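Local structure of fatty acid synthase 1, isoform A (Drosophila melanogaster, 6FN6) at residues V739-K742 and E743-E746; E1086-V1090 and S1091-G1095. The protein probably makes long-chain saturated fatty acids from acetyl-CoA and malonyl-CoA with NADPH, this chain being its modifying region of dehydratase, enoylreductase and ketoreductase. All blocks are in the same frame, centred on the assembly; numbering follows the deposited sequence.

How the interactions relate
Two local contacts show how a helix starts in one Rossmann-type domain and how a helix ends in another. Following the chain from the N terminus, interaction 1 (739-746) comes first: strand 734-739 of a six-stranded parallel sheet, probably in the nucleotide-binding part of the enoylreductase, turns at Gly740 and Ser741 into helix 742-751. Interaction 2 (1086-1095) follows in the ketoreductase domain, where helix 1072-1090 stops and the chain bends back toward strand 1096-1099. The contacts run in series, neither nesting nor crossing. Each closes a short turn within one continuous piece of chain. The centres of interactions 1 and 2 lie about 68 Å apart, on opposite sides of the chain's centre.

Interaction 1: V739-K742 and E743-E746; sequences VGSK and EKRE
A strand-to-helix turn of the Rossmann type carries this contact: Val739 ends strand 734-739, Ser741 is the N-cap, and its carbonyl opens the hydrogen bonding of helix 742-751. Ser741 O accepts Arg745 N at 3.0 Å, and Glu746 N continues the pattern one residue on, reaching Lys742 O at 3.0 Å. The Ser741 side chain stands between its own backbone N and carbonyl carbon (chi1 65°), which puts OG beside the side chains of Glu743 and Lys744. There it meets two carbons, Glu743 CG at 3.2 Å and Lys744 CD at 3.2 Å. Lys744 is extended beyond CG and runs alongside the N-cap, its CD also passing 3.8 Å from Gly740 N, while NZ goes on to a hydrogen bond with Gly886 O. On the strand side, buried Val739 turns its two methyls to the helix backbone and the root of Arg745: CG2 lies 3.9 Å from Arg745 CB, and CG1 lies 4.0 Å from Lys744 O. The chemistry is thus divided. Backbone bonds start the helix, whereas the side chains add van der Waals contact, the aliphatic part of a lysine lining the turn while its ammonium group is held by the loop at Gly886.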
# COMPACT_ATOMS: atom_id res chain seq x y z
N VAL A 739 -24.38 6.60 0.04
CA VAL A 739 -25.21 6.99 -1.10
C VAL A 739 -24.73 8.32 -1.68
O VAL A 739 -24.11 9.13 -0.98
CB VAL A 739 -26.69 7.09 -0.70
CG1 VAL A 739 -27.25 5.72 -0.37
CG2 VAL A 739 -26.87 8.05 0.48
N GLY A 740 -25.02 8.53 -2.96
CA GLY A 740 -24.58 9.72 -3.66
C GLY A 740 -25.46 10.95 -3.47
O GLY A 740 -25.02 12.06 -3.74
N SER A 741 -26.68 10.76 -2.98
CA SER A 741 -27.61 11.89 -2.85
C SER A 741 -28.80 11.61 -1.94
O SER A 741 -28.98 10.50 -1.44
CB SER A 741 -28.12 12.30 -4.23
OG SER A 741 -28.90 11.26 -4.81
N LYS A 742 -29.60 12.65 -1.72
CA LYS A 742 -30.79 12.56 -0.88
C LYS A 742 -31.77 11.53 -1.43
O LYS A 742 -32.29 10.70 -0.68
CB LYS A 742 -31.47 13.93 -0.78
CG LYS A 742 -30.62 15.02 -0.14
CD LYS A 742 -31.27 16.40 -0.28
CE LYS A 742 -32.59 16.50 0.47
NZ LYS A 742 -33.17 17.88 0.40
N GLU A 743 -32.03 11.59 -2.73
CA GLU A 743 -33.00 10.70 -3.36
C GLU A 743 -32.54 9.25 -3.26
O GLU A 743 -33.35 8.35 -3.06
CB GLU A 743 -33.23 11.10 -4.82
CG GLU A 743 -31.99 11.04 -5.71
CD GLU A 743 -32.32 11.29 -7.17
OE1 GLU A 743 -33.44 11.76 -7.47
OE2 GLU A 743 -31.45 11.00 -8.03
N LYS A 744 -31.24 9.04 -3.41
CA LYS A 744 -30.67 7.70 -3.32
C LYS A 744 -30.79 7.17 -1.89
O LYS A 744 -31.02 5.98 -1.68
CB LYS A 744 -29.21 7.72 -3.78
CG LYS A 744 -29.07 7.89 -5.28
CD LYS A 744 -27.69 8.38 -5.69
CE LYS A 744 -27.58 8.51 -7.20
NZ LYS A 744 -26.46 9.41 -7.61
N ARG A 745 -30.63 8.06 -0.92
CA ARG A 745 -30.84 7.72 0.49
C ARG A 745 -32.27 7.25 0.72
O ARG A 745 -32.51 6.20 1.31
CB ARG A 745 -30.52 8.92 1.38
CG ARG A 745 -30.73 8.68 2.87
CD ARG A 745 -30.59 9.96 3.67
NE ARG A 745 -30.54 9.71 5.11
CZ ARG A 745 -31.31 10.31 6.01
NH1 ARG A 745 -31.19 9.99 7.30
NH2 ARG A 745 -32.20 11.23 5.66
N GLU A 746 -33.22 8.05 0.25
CA GLU A 746 -34.64 7.76 0.43
C GLU A 746 -35.03 6.41 -0.17
O GLU A 746 -35.82 5.67 0.41
CB GLU A 746 -35.49 8.87 -0.20
CG GLU A 746 -35.51 10.17 0.58
CD GLU A 746 -36.28 11.26 -0.15
OE1 GLU A 746 -36.28 11.25 -1.40
OE2 GLU A 746 -36.84 12.14 0.53

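Interaction 2: E1086-V1090 and S1091-G1095; sequences EQRQV and SGFPG
Arg1088 sets CG anti to its carbonyl carbon (chi1 -81°) and then bends at chi3 (61°), which brings its guanidinium back to the chain leaving the helix; Gln1089, extended beyond CG, carries its amide NE2 to Gly1095 O. The backbone carbonyls of the same two residues take part in the Schellman motif that ends helix 1072-1090 in the ketoreductase domain. Phe1093 N bonds to Arg1088 O at 2.8 Å, and Gly1092 N to Gln1089 O at 2.9 Å, both donors standing above the carbonyl planes. Gly1092, as the C-prime residue, has the positive phi (75°) that reverses the chain. Phe1093 CB sits over one face of the guanidinium, toward its rim, 3.8 Å from Arg1088 NH2, while the ring itself leads away. The third guanidinium nitrogen, NH1, makes a salt bridge with Asp1043 and a hydrogen bond with Ser1046, tying the turn to helix 1034-1049. Gln1089 NE2 likewise serves two carbonyls: it bonds to Pro1159 O, and Gln1089 NE2 lies 2.8 Å from Gly1095 O, in the plane of that carbonyl. At Pro1094 the arginine grips side-on: Arg1088 NE at 2.8 Å and Arg1088 NH2 at 3.1 Å both donate to the single atom Pro1094 O, which lies in the guanidinium plane.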
# COMPACT_ATOMS: atom_id res chain seq x y z
N GLU A 1086 -16.98 -4.56 -67.10
CA GLU A 1086 -18.26 -4.24 -67.73
C GLU A 1086 -18.78 -5.45 -68.48
O GLU A 1086 -19.94 -5.83 -68.35
CB GLU A 1086 -18.11 -3.06 -68.69
CG GLU A 1086 -19.44 -2.58 -69.27
CD GLU A 1086 -19.28 -1.50 -70.32
OE1 GLU A 1086 -18.21 -1.44 -70.97
OE2 GLU A 1086 -20.22 -0.71 -70.51
N GLN A 1087 -17.91 -6.06 -69.28
CA GLN A 1087 -18.28 -7.21 -70.08
C GLN A 1087 -18.72 -8.37 -69.19
O GLN A 1087 -19.70 -9.05 -69.48
CB GLN A 1087 -17.11 -7.65 -70.97
CG GLN A 1087 -16.84 -6.71 -72.14
CD GLN A 1087 -17.95 -6.74 -73.18
OE1 GLN A 1087 -18.95 -6.03 -73.05
NE2 GLN A 1087 -17.77 -7.55 -74.22
N ARG A 1088 -17.99 -8.58 -68.10
CA ARG A 1088 -18.32 -9.63 -67.15
C ARG A 1088 -19.76 -9.48 -66.65
O ARG A 1088 -20.52 -10.44 -66.62
CB ARG A 1088 -17.33 -9.62 -65.98
CG ARG A 1088 -16.01 -10.32 -66.28
CD ARG A 1088 -15.08 -10.30 -65.06
NE ARG A 1088 -15.67 -11.00 -63.91
CZ ARG A 1088 -15.54 -12.30 -63.67
NH1 ARG A 1088 -14.83 -13.07 -64.49
NH2 ARG A 1088 -16.12 -12.83 -62.61
N GLN A 1089 -20.12 -8.26 -66.24
CA GLN A 1089 -21.47 -8.00 -65.75
C GLN A 1089 -22.51 -8.23 -66.83
O GLN A 1089 -23.60 -8.73 -66.55
CB GLN A 1089 -21.58 -6.57 -65.21
CG GLN A 1089 -20.91 -6.36 -63.87
CD GLN A 1089 -21.49 -5.18 -63.11
OE1 GLN A 1089 -22.59 -4.72 -63.40
NE2 GLN A 1089 -20.74 -4.68 -62.13
N VAL A 1090 -22.19 -7.84 -68.07
CA VAL A 1090 -23.09 -8.07 -69.19
C VAL A 1090 -23.43 -9.55 -69.25
O VAL A 1090 -24.60 -9.93 -69.36
CB VAL A 1090 -22.48 -7.57 -70.52
CG1 VAL A 1090 -23.31 -8.04 -71.72
CG2 VAL A 1090 -22.35 -6.06 -70.52
N SER A 1091 -22.41 -10.39 -69.16
CA SER A 1091 -22.58 -11.83 -69.24
C SER A 1091 -22.98 -12.45 -67.89
O SER A 1091 -22.90 -13.66 -67.71
CB SER A 1091 -21.30 -12.49 -69.76
OG SER A 1091 -20.96 -12.00 -71.04
N GLY A 1092 -23.37 -11.61 -66.94
CA GLY A 1092 -23.87 -12.08 -65.66
C GLY A 1092 -22.80 -12.59 -64.72
O GLY A 1092 -22.92 -13.69 -64.17
N PHE A 1093 -21.75 -11.80 -64.53
CA PHE A 1093 -20.69 -12.15 -63.60
C PHE A 1093 -20.35 -10.95 -62.72
O PHE A 1093 -20.55 -9.80 -63.13
CB PHE A 1093 -19.44 -12.62 -64.35
CG PHE A 1093 -19.57 -13.99 -64.95
CD1 PHE A 1093 -19.58 -15.11 -64.15
CD2 PHE A 1093 -19.65 -14.15 -66.33
CE1 PHE A 1093 -19.70 -16.38 -64.70
CE2 PHE A 1093 -19.77 -15.41 -66.89
CZ PHE A 1093 -19.79 -16.52 -66.07
N PRO A 1094 -19.83 -11.20 -61.51
CA PRO A 1094 -19.37 -10.07 -60.70
C PRO A 1094 -18.16 -9.40 -61.33
O PRO A 1094 -17.26 -10.09 -61.82
CB PRO A 1094 -18.98 -10.72 -59.36
CG PRO A 1094 -19.63 -12.06 -59.36
CD PRO A 1094 -19.74 -12.48 -60.79
N GLY A 1095 -18.14 -8.07 -61.32
CA GLY A 1095 -17.01 -7.34 -61.87
C GLY A 1095 -17.03 -5.90 -61.43
O GLY A 1095 -18.01 -5.19 -61.63